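Local atomic coordinates of LAE5 (PDB entry 5JD3), a protein that probably hydrolyses carboxylic esters, as an esterase of the GDSL-like lipase/acylhydrolase family recovered from a lake metagenome. Residues D115-F120 with R214-L219; A168-M173 with D193-F198. One frame throughout, in Å; residues are numbered along the deposited sequence.

Interaction 1: D115-F120 with R214-L219; sequences DVWRQF and RIHPNL
At what is probably the catalytic site of this GDSL-type hydrolase, Trp117 of helix 113-121 lies against Ile215 and His216 in the loop that leads to helix 219-232. His216 has the geometry of the histidine in a Ser-His-Asp triad: its ND1 is hydrogen-bonded to Asp213 and its NE2 to Ser36, an arrangement consistent with a charge relay. Trp117 reaches this loop across a backbone gap of 9.5 Å between its CA and that of Ile215, because its CG is anti to the backbone N (chi1 -151°) and the indole extends away from the helix with its six-membered ring foremost. Ile215 covers one face of that ring. Its CG1 stands 3.7 Å from the centroid of the six-membered ring of Trp117 and 15° off the ring normal, a CH-pi contact. The other branch works nearer the rim, where Ile215 CG2 comes to 3.5 Å from Trp117 CZ3. The opposite face of the indole carries NH1 of Arg118, whose guanidinium also forms a salt bridge to Asp121; the indole is therefore held between an aliphatic branch and a charged group. His216 approaches differently, with CE1 at the indole edge and near its plane. The two ring planes are inclined at 41°, with 5.8 Å between the centroids of the Trp117 six-membered ring and the His216 ring, so the pair is oblique. Ile215 CG2 also lies over the centre of the imidazole, 3.9 Å above its plane, and thus packs against both aromatic groups. Both imidazole nitrogens are engaged elsewhere, and the closest approach to the tryptophan is through carbon: His216 CE1 is 3.6 Å from Trp117 CZ3.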
# COMPACT_ATOMS: atom_id res chain seq x y z
N ASP A 115 2.08 -5.59 10.67
CA ASP A 115 2.21 -4.95 11.97
C ASP A 115 1.08 -5.38 12.90
O ASP A 115 1.28 -5.59 14.09
CB ASP A 115 2.22 -3.43 11.82
CG ASP A 115 3.27 -2.94 10.84
OD1 ASP A 115 4.21 -2.23 11.27
OD2 ASP A 115 3.17 -3.28 9.65
N VAL A 116 -0.11 -5.52 12.32
CA VAL A 116 -1.29 -5.95 13.07
C VAL A 116 -1.39 -7.47 13.14
O VAL A 116 -1.71 -8.03 14.18
CB VAL A 116 -2.58 -5.38 12.43
CG1 VAL A 116 -3.81 -5.96 13.12
CG2 VAL A 116 -2.59 -3.86 12.50
N TRP A 117 -1.09 -8.12 12.02
CA TRP A 117 -1.30 -9.56 11.87
C TRP A 117 -0.50 -10.40 12.87
O TRP A 117 -1.00 -11.40 13.38
CB TRP A 117 -0.95 -10.00 10.45
CG TRP A 117 -1.72 -11.20 9.98
CD1 TRP A 117 -2.55 -11.98 10.73
CD2 TRP A 117 -1.74 -11.74 8.66
NE1 TRP A 117 -3.08 -12.98 9.96
CE2 TRP A 117 -2.60 -12.86 8.68
CE3 TRP A 117 -1.11 -11.40 7.46
CZ2 TRP A 117 -2.84 -13.63 7.55
CZ3 TRP A 117 -1.36 -12.17 6.34
CH2 TRP A 117 -2.22 -13.27 6.39
N ARG A 118 0.74 -9.99 13.14
CA ARG A 118 1.62 -10.76 14.02
C ARG A 118 1.12 -10.80 15.46
O ARG A 118 1.44 -11.72 16.21
CB ARG A 118 3.04 -10.19 13.98
CG ARG A 118 3.72 -10.28 12.62
CD ARG A 118 3.97 -11.72 12.18
NE ARG A 118 2.81 -12.30 11.50
CZ ARG A 118 2.56 -12.16 10.20
NH1 ARG A 118 1.48 -12.72 9.67
NH2 ARG A 118 3.37 -11.44 9.44
N GLN A 119 0.31 -9.81 15.83
CA GLN A 119 -0.24 -9.76 17.18
C GLN A 119 -1.33 -10.81 17.37
O GLN A 119 -1.80 -11.03 18.49
CB GLN A 119 -0.80 -8.37 17.47
CG GLN A 119 0.20 -7.24 17.26
CD GLN A 119 -0.40 -5.87 17.52
OE1 GLN A 119 -1.17 -5.69 18.47
NE2 GLN A 119 -0.06 -4.90 16.68
N PHE A 120 -1.73 -11.47 16.29
CA PHE A 120 -2.82 -12.43 16.35
C PHE A 120 -2.42 -13.86 15.95
O PHE A 120 -2.95 -14.82 16.51
CB PHE A 120 -3.99 -11.95 15.48
CG PHE A 120 -4.64 -10.70 16.00
CD1 PHE A 120 -5.59 -10.77 17.00
CD2 PHE A 120 -4.31 -9.46 15.48
CE1 PHE A 120 -6.20 -9.63 17.49
CE2 PHE A 120 -4.91 -8.31 15.96
CZ PHE A 120 -5.86 -8.40 16.96
N ARG A 214 -8.19 -13.78 4.05
CA ARG A 214 -8.71 -12.42 4.22
C ARG A 214 -7.62 -11.35 4.13
O ARG A 214 -7.80 -10.23 4.61
CB ARG A 214 -9.45 -12.29 5.56
CG ARG A 214 -10.66 -13.21 5.68
CD ARG A 214 -11.34 -13.07 7.03
NE ARG A 214 -10.55 -13.66 8.11
CZ ARG A 214 -10.93 -13.69 9.38
NH1 ARG A 214 -12.10 -13.16 9.74
NH2 ARG A 214 -10.16 -14.25 10.30
N ILE A 215 -6.49 -11.69 3.51
CA ILE A 215 -5.39 -10.74 3.34
C ILE A 215 -4.83 -10.77 1.92
O ILE A 215 -4.75 -9.73 1.27
CB ILE A 215 -4.25 -11.02 4.33
CG1 ILE A 215 -4.67 -10.64 5.75
CG2 ILE A 215 -3.01 -10.23 3.94
CD1 ILE A 215 -5.03 -9.18 5.91
N HIS A 216 -4.44 -11.95 1.46
CA HIS A 216 -3.92 -12.11 0.10
C HIS A 216 -5.05 -12.50 -0.86
O HIS A 216 -5.46 -13.66 -0.90
CB HIS A 216 -2.82 -13.17 0.06
CG HIS A 216 -1.71 -12.93 1.04
ND1 HIS A 216 -1.66 -13.55 2.28
CD2 HIS A 216 -0.61 -12.15 0.97
CE1 HIS A 216 -0.58 -13.15 2.92
NE2 HIS A 216 0.07 -12.30 2.16
N PRO A 217 -5.54 -11.53 -1.64
CA PRO A 217 -6.71 -11.77 -2.49
C PRO A 217 -6.36 -12.29 -3.87
O PRO A 217 -5.18 -12.34 -4.23
CB PRO A 217 -7.32 -10.37 -2.59
CG PRO A 217 -6.12 -9.47 -2.60
CD PRO A 217 -5.05 -10.15 -1.77
N ASN A 218 -7.37 -12.69 -4.63
CA ASN A 218 -7.18 -13.02 -6.04
C ASN A 218 -7.02 -11.72 -6.83
O ASN A 218 -6.93 -10.64 -6.25
CB ASN A 218 -8.34 -13.85 -6.58
CG ASN A 218 -9.70 -13.24 -6.28
OD1 ASN A 218 -9.81 -12.06 -5.93
ND2 ASN A 218 -10.75 -14.04 -6.42
N LEU A 219 -6.97 -11.83 -8.15
CA LEU A 219 -6.77 -10.66 -9.00
C LEU A 219 -7.88 -9.63 -8.81
O LEU A 219 -7.64 -8.42 -8.86
CB LEU A 219 -6.67 -11.06 -10.47
CG LEU A 219 -6.10 -9.97 -11.39
CD1 LEU A 219 -4.68 -9.62 -10.98
CD2 LEU A 219 -6.16 -10.41 -12.84

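Interaction 2: A168-M173 with D193-F198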
# COMPACT_ATOMS: atom_id res chain seq x y z
N ALA A 168 -11.65 -9.01 16.56
CA ALA A 168 -10.47 -8.49 17.26
C ALA A 168 -9.41 -7.94 16.31
O ALA A 168 -8.81 -6.90 16.58
CB ALA A 168 -9.87 -9.58 18.14
N MET A 169 -9.19 -8.63 15.20
CA MET A 169 -8.17 -8.21 14.24
C MET A 169 -8.67 -7.09 13.32
O MET A 169 -7.92 -6.19 12.97
CB MET A 169 -7.69 -9.40 13.41
CG MET A 169 -6.71 -9.02 12.31
SD MET A 169 -5.65 -10.37 11.77
CE MET A 169 -4.98 -9.67 10.26
N ARG A 170 -9.94 -7.16 12.93
CA ARG A 170 -10.53 -6.12 12.10
C ARG A 170 -10.58 -4.80 12.86
O ARG A 170 -10.25 -3.74 12.32
CB ARG A 170 -11.93 -6.51 11.64
CG ARG A 170 -12.70 -5.38 10.96
CD ARG A 170 -11.98 -4.86 9.73
NE ARG A 170 -12.42 -3.52 9.35
CZ ARG A 170 -13.36 -3.27 8.45
NH1 ARG A 170 -13.69 -2.01 8.17
NH2 ARG A 170 -13.97 -4.26 7.82
N ALA A 171 -10.99 -4.86 14.12
CA ALA A 171 -11.05 -3.68 14.98
C ALA A 171 -9.66 -3.13 15.23
O ALA A 171 -9.47 -1.91 15.30
CB ALA A 171 -11.75 -4.01 16.29
N ARG A 172 -8.69 -4.03 15.37
CA ARG A 172 -7.30 -3.64 15.55
C ARG A 172 -6.74 -3.02 14.28
O ARG A 172 -5.99 -2.05 14.32
CB ARG A 172 -6.45 -4.85 15.96
CG ARG A 172 -5.02 -4.52 16.35
CD ARG A 172 -4.95 -3.79 17.68
NE ARG A 172 -3.60 -3.80 18.24
CZ ARG A 172 -3.26 -3.21 19.38
NH1 ARG A 172 -4.17 -2.55 20.08
NH2 ARG A 172 -2.01 -3.28 19.82
N MET A 173 -7.13 -3.59 13.14
CA MET A 173 -6.70 -3.08 11.84
C MET A 173 -7.28 -1.69 11.62
O MET A 173 -6.67 -0.84 10.97
CB MET A 173 -7.12 -4.03 10.72
CG MET A 173 -6.45 -3.75 9.38
SD MET A 173 -4.69 -4.16 9.39
CE MET A 173 -4.75 -5.95 9.39
N ASP A 193 -8.42 5.06 0.84
CA ASP A 193 -9.18 4.20 1.74
C ASP A 193 -9.42 2.83 1.10
O ASP A 193 -10.49 2.56 0.55
CB ASP A 193 -10.51 4.86 2.10
CG ASP A 193 -11.30 4.06 3.12
OD1 ASP A 193 -12.54 4.22 3.17
OD2 ASP A 193 -10.68 3.28 3.87
N VAL A 194 -8.41 1.97 1.18
CA VAL A 194 -8.49 0.62 0.64
C VAL A 194 -9.48 -0.22 1.42
O VAL A 194 -10.25 -1.00 0.85
CB VAL A 194 -7.11 -0.07 0.65
CG1 VAL A 194 -7.20 -1.45 0.03
CG2 VAL A 194 -6.08 0.79 -0.08
N GLN A 195 -9.46 -0.07 2.75
CA GLN A 195 -10.37 -0.81 3.62
C GLN A 195 -11.83 -0.53 3.27
O GLN A 195 -12.64 -1.44 3.19
CB GLN A 195 -10.11 -0.45 5.09
CG GLN A 195 -11.03 -1.16 6.07
CD GLN A 195 -10.82 -2.66 6.09
OE1 GLN A 195 -9.86 -3.15 6.69
NE2 GLN A 195 -11.72 -3.39 5.44
N GLY A 196 -12.14 0.75 3.05
CA GLY A 196 -13.48 1.15 2.66
C GLY A 196 -13.87 0.56 1.32
O GLY A 196 -15.02 0.19 1.11
N ALA A 197 -12.90 0.48 0.41
CA ALA A 197 -13.13 -0.10 -0.90
C ALA A 197 -13.52 -1.57 -0.78
O ALA A 197 -14.43 -2.03 -1.47
CB ALA A 197 -11.89 0.05 -1.77
N PHE A 198 -12.83 -2.29 0.10
CA PHE A 198 -13.17 -3.69 0.36
C PHE A 198 -14.53 -3.80 1.03
O PHE A 198 -15.30 -4.71 0.73
CB PHE A 198 -12.10 -4.36 1.22
CG PHE A 198 -10.93 -4.89 0.43
CD1 PHE A 198 -11.11 -5.89 -0.51
CD2 PHE A 198 -9.65 -4.39 0.64
CE1 PHE A 198 -10.04 -6.38 -1.23
CE2 PHE A 198 -8.58 -4.88 -0.09
CZ PHE A 198 -8.77 -5.88 -1.02
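Arg170 and Gln195 meet with their flat ends stacked, the guanidinium and amide planes only 11° apart, in a buried contact between the first turns of helices 168-187 and 194-201. The two side chains come from opposite directions, and both bend at the second torsion (chi2 60° for Arg170, 66° for Gln195), which turns each planar group out of line with its own aliphatic stem. Gln195 NE2 sits over one face of the guanidinium, displaced toward the rim, 3.4 Å from Arg170 CZ. Gln195 CD and CG continue over the same face at a similar height, CD at 3.5 Å from Arg170 CZ and CG at 3.5 Å from Arg170 NH1. Met173 adds a marginal contact, its CG being 4.4 Å from Gln195 OE1.

No hydrogen bond joins the stacked groups: Arg170 NH2 and Gln195 NE2 are both donors, and their 3.4 Å separation is a face-to-face approach. Their polar atoms are satisfied by other partners. Arg170 makes salt bridges to Asp174 through NE and to Asp199 through NH1, and gives NH2 to the carbonyl of Glu162; Gln195 accepts from Phe160 N at OE1 and donates from NE2 to Asp199. Asp199 therefore receives from both stacked groups, one on each carboxylate oxygen. With the N-H groups engaged by these acceptors, the chemistry implies a stack held by flat overlap, while the two carboxylates probably help to offset the buried arginine charge.

Interactions 1 and 2 have centres 10 Å apart and lie on the same side of the chain's centre, each about 13 Å from it. In chain order the segments run 115-120, 168-173, 193-198 and 214-219, so both segments of interaction 2 fall between those of interaction 1. They meet where helices 113-121 and 168-187 pack: Gln119 OE1 lies 2.9 Å from Arg172 NH2, a probable hydrogen bond, and Trp117 CD1 is 3.4 Å from Met169 CE. Phe160 touches both Ile215 and Arg170, a second connection. The helix packing thereby adjoins the probable catalytic loop through Trp117.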